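PDB 6UBL: DynF, which is of unknown function but, as a beta-barrel protein of the dynemicin pathway that holds palmitic acid, probably binds a long, hydrophobic intermediate or product of enediyne biosynthesis. Local coordinates for residues 99-105 with 135-141. Numbering follows the deposited sequence.
Sequences KITVTLN and VGAIFDM. With PLM (palmitic acid), chain C.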
loop_
_atom_site.group_PDB
_atom_site.type_symbol
_atom_site.label_atom_id
_atom_site.label_comp_id
_atom_site.label_asym_id
_atom_site.label_seq_id
_atom_site.Cartn_x
_atom_site.Cartn_y
_atom_site.Cartn_z
ATOM N N LYS A 99 -14.317 20.744 9.603
ATOM C CA LYS A 99 -14.636 19.438 10.168
ATOM C C LYS A 99 -14.454 18.365 9.103
ATOM O O LYS A 99 -15.051 18.444 8.023
ATOM C CB LYS A 99 -16.082 19.438 10.671
ATOM C CG LYS A 99 -16.540 18.164 11.359
ATOM C CD LYS A 99 -17.958 18.330 11.905
ATOM C CE LYS A 99 -18.107 17.647 13.265
ATOM N NZ LYS A 99 -18.875 18.469 14.251
ATOM N N ILE A 100 -13.646 17.356 9.419
ATOM C CA ILE A 100 -13.320 16.274 8.500
ATOM C C ILE A 100 -13.972 15.001 9.028
ATOM O O ILE A 100 -13.800 14.645 10.206
ATOM C CB ILE A 100 -11.797 16.092 8.376
ATOM C CG1 ILE A 100 -11.134 17.416 7.958
ATOM C CG2 ILE A 100 -11.462 14.983 7.379
ATOM C CD1 ILE A 100 -9.614 17.408 8.056
ATOM N N THR A 101 -14.723 14.319 8.162
ATOM C CA THR A 101 -15.371 13.062 8.508
ATOM C C THR A 101 -14.815 11.965 7.617
ATOM O O THR A 101 -14.821 12.099 6.386
ATOM C CB THR A 101 -16.896 13.175 8.345
ATOM O OG1 THR A 101 -17.391 14.212 9.181
ATOM C CG2 THR A 101 -17.566 11.854 8.726
ATOM N N VAL A 102 -14.329 10.894 8.241
ATOM C CA VAL A 102 -13.691 9.791 7.538
ATOM C C VAL A 102 -14.587 8.567 7.631
ATOM O O VAL A 102 -14.969 8.147 8.728
ATOM C CB VAL A 102 -12.287 9.511 8.092
ATOM C CG1 VAL A 102 -11.594 8.455 7.255
ATOM C CG2 VAL A 102 -11.456 10.788 8.123
ATOM N N THR A 103 -14.931 8.010 6.472
ATOM C CA THR A 103 -15.761 6.820 6.357
ATOM C C THR A 103 -15.108 5.897 5.336
ATOM O O THR A 103 -14.060 6.215 4.771
ATOM C CB THR A 103 -17.175 7.211 5.929
ATOM O OG1 THR A 103 -17.111 7.921 4.691
ATOM C CG2 THR A 103 -17.833 8.104 6.984
ATOM N N LEU A 104 -15.722 4.747 5.092
ATOM C CA LEU A 104 -15.194 3.833 4.092
ATOM C C LEU A 104 -15.681 4.168 2.686
ATOM O O LEU A 104 -16.822 4.586 2.474
ATOM C CB LEU A 104 -15.598 2.390 4.406
ATOM C CG LEU A 104 -15.083 1.817 5.719
ATOM C CD1 LEU A 104 -15.590 0.377 5.836
ATOM C CD2 LEU A 104 -13.579 1.874 5.819
ATOM N N ASN A 105 -14.803 3.939 1.719
ATOM C CA ASN A 105 -15.178 4.004 0.312
ATOM C C ASN A 105 -15.969 2.747 -0.036
ATOM O O ASN A 105 -15.420 1.643 0.046
ATOM C CB ASN A 105 -13.920 4.068 -0.542
ATOM C CG ASN A 105 -14.218 4.265 -2.015
ATOM O OD1 ASN A 105 -15.321 3.990 -2.484
ATOM N ND2 ASN A 105 -13.219 4.730 -2.760
ATOM N N VAL A 135 -6.898 -0.123 3.883
ATOM C CA VAL A 135 -8.147 0.624 3.954
ATOM C C VAL A 135 -8.326 1.548 2.762
ATOM O O VAL A 135 -7.423 2.315 2.413
ATOM C CB VAL A 135 -8.235 1.425 5.264
ATOM C CG1 VAL A 135 -9.487 2.290 5.304
ATOM C CG2 VAL A 135 -8.205 0.484 6.456
ATOM N N GLY A 136 -9.524 1.513 2.185
ATOM C CA GLY A 136 -9.979 2.522 1.232
ATOM C C GLY A 136 -10.958 3.462 1.908
ATOM O O GLY A 136 -12.047 3.044 2.308
ATOM N N ALA A 137 -10.581 4.729 2.053
ATOM C CA ALA A 137 -11.346 5.681 2.841
ATOM C C ALA A 137 -11.876 6.833 2.000
ATOM O O ALA A 137 -11.436 7.073 0.873
ATOM C CB ALA A 137 -10.484 6.248 3.981
ATOM N N ILE A 138 -12.832 7.556 2.590
ATOM C CA ILE A 138 -13.337 8.816 2.062
ATOM C C ILE A 138 -13.128 9.871 3.136
ATOM O O ILE A 138 -13.547 9.676 4.284
ATOM C CB ILE A 138 -14.840 8.731 1.743
ATOM C CG1 ILE A 138 -15.122 7.586 0.760
ATOM C CG2 ILE A 138 -15.339 10.071 1.194
ATOM C CD1 ILE A 138 -14.572 7.839 -0.604
ATOM N N PHE A 139 -12.559 11.015 2.753
ATOM C CA PHE A 139 -12.333 12.136 3.669
ATOM C C PHE A 139 -13.261 13.264 3.229
ATOM O O PHE A 139 -13.011 13.909 2.208
ATOM C CB PHE A 139 -10.868 12.608 3.612
ATOM C CG PHE A 139 -9.856 11.568 4.020
ATOM C CD1 PHE A 139 -9.471 10.580 3.125
ATOM C CD2 PHE A 139 -9.270 11.598 5.276
ATOM C CE1 PHE A 139 -8.535 9.625 3.484
ATOM C CE2 PHE A 139 -8.330 10.638 5.639
ATOM C CZ PHE A 139 -7.966 9.656 4.741
ATOM N N ASP A 140 -14.338 13.488 3.985
ATOM C CA ASP A 140 -15.306 14.533 3.665
ATOM C C ASP A 140 -14.846 15.836 4.317
ATOM O O ASP A 140 -14.739 15.918 5.543
ATOM C CB ASP A 140 -16.681 14.115 4.190
ATOM C CG ASP A 140 -17.827 14.959 3.633
ATOM O OD1 ASP A 140 -17.588 15.854 2.798
ATOM O OD2 ASP A 140 -18.977 14.699 4.044
ATOM N N MET A 141 -14.583 16.849 3.494
ATOM C CA MET A 141 -14.073 18.149 3.938
ATOM C C MET A 141 -15.021 19.222 3.417
ATOM O O MET A 141 -14.694 19.971 2.489
ATOM C CB MET A 141 -12.637 18.364 3.453
ATOM C CG MET A 141 -11.642 17.289 3.894
ATOM S SD MET A 141 -9.911 17.763 3.621
ATOM C CE MET A 141 -9.011 16.378 4.324
HETATM C C1 PLM C . -10.193 -7.029 15.496
HETATM O O1 PLM C . -11.384 -6.488 15.479
HETATM O O2 PLM C . -9.917 -8.013 16.132
HETATM C C2 PLM C . -9.188 -6.295 14.665
HETATM C C3 PLM C . -9.122 -4.806 14.883
HETATM C C4 PLM C . -8.040 -4.249 14.008
HETATM C C5 PLM C . -8.265 -2.858 13.544
HETATM C C6 PLM C . -7.184 -2.400 12.594
HETATM C C7 PLM C . -6.760 -0.988 12.894
HETATM C C8 PLM C . -7.936 -0.054 13.039
HETATM C C9 PLM C . -8.756 0.092 11.787
HETATM C CA PLM C . -8.313 1.267 10.957
HETATM C CB PLM C . -8.822 2.577 11.525
HETATM C CC PLM C . -9.241 3.531 10.448
HETATM C CD PLM C . -8.321 4.703 10.241
HETATM C CE PLM C . -8.382 5.190 8.816
HETATM C CF PLM C . -7.927 6.600 8.598
HETATM C CG PLM C . -8.040 7.005 7.171
HETATM O O HOH W 1 -10.855 5.170 -1.115
#
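I100 and M141 lie side by side on the inner face of two antiparallel strands, I100 CD1 3.9 Å from the thioether methyl M141 CE. With M141 extended beyond CG, its flexible chain runs along both branches of I100, and F60 of strand 54-68 also touches the isoleucine. Cutting I100 back to an alanine here is likely to leave the M141 methyl without its neighbour and open a gap beside F60. T101 faces the other way, where a polar side chain can meet solvent; its backbone forms the hydrogen-bonded pair with D140, D140 N reaching T101 O at 2.8 Å and nearly straight (172°). V102 turns back inward as a non-hydrogen-bonded partner of F139. V102 CG2 approaches F139 CD2 at 3.7 Å, while CG1, held anti to the backbone N (chi1 -174°), lies over one ring face, offset toward the rim. Both residues also meet the fatty acid: its terminal carbon CG is 3.6 Å from F139 CZ and 3.8 Å from V102 CG1, apolar surfaces suited to a methyl end. T103 exchanges two backbone bonds with I138; its beta-branching suits a strand and its hydroxyl the partly exposed outer face, OG1 lying 3.8 Å from I138 CB. The apolar L104 and V135 side chains cross at about a right angle, L104 CD2 meeting V135 CG1 (4.1 Å). N105 ends the pairing, its backbone N-H donating to G136 O (N to O 3.0 Å) from above the carbonyl plane. Branched I138 sets CG1 on N105 CA and CD1 against N105 CB. The N105 amide is held through ND2, which donates to water 1 within reach of A137 O, and OD1, which accepts from D107 N. Apolar inward and more polar outward residues characterise a beta-barrel wall, here a patch lying against the methyl end of the bound palmitic acid.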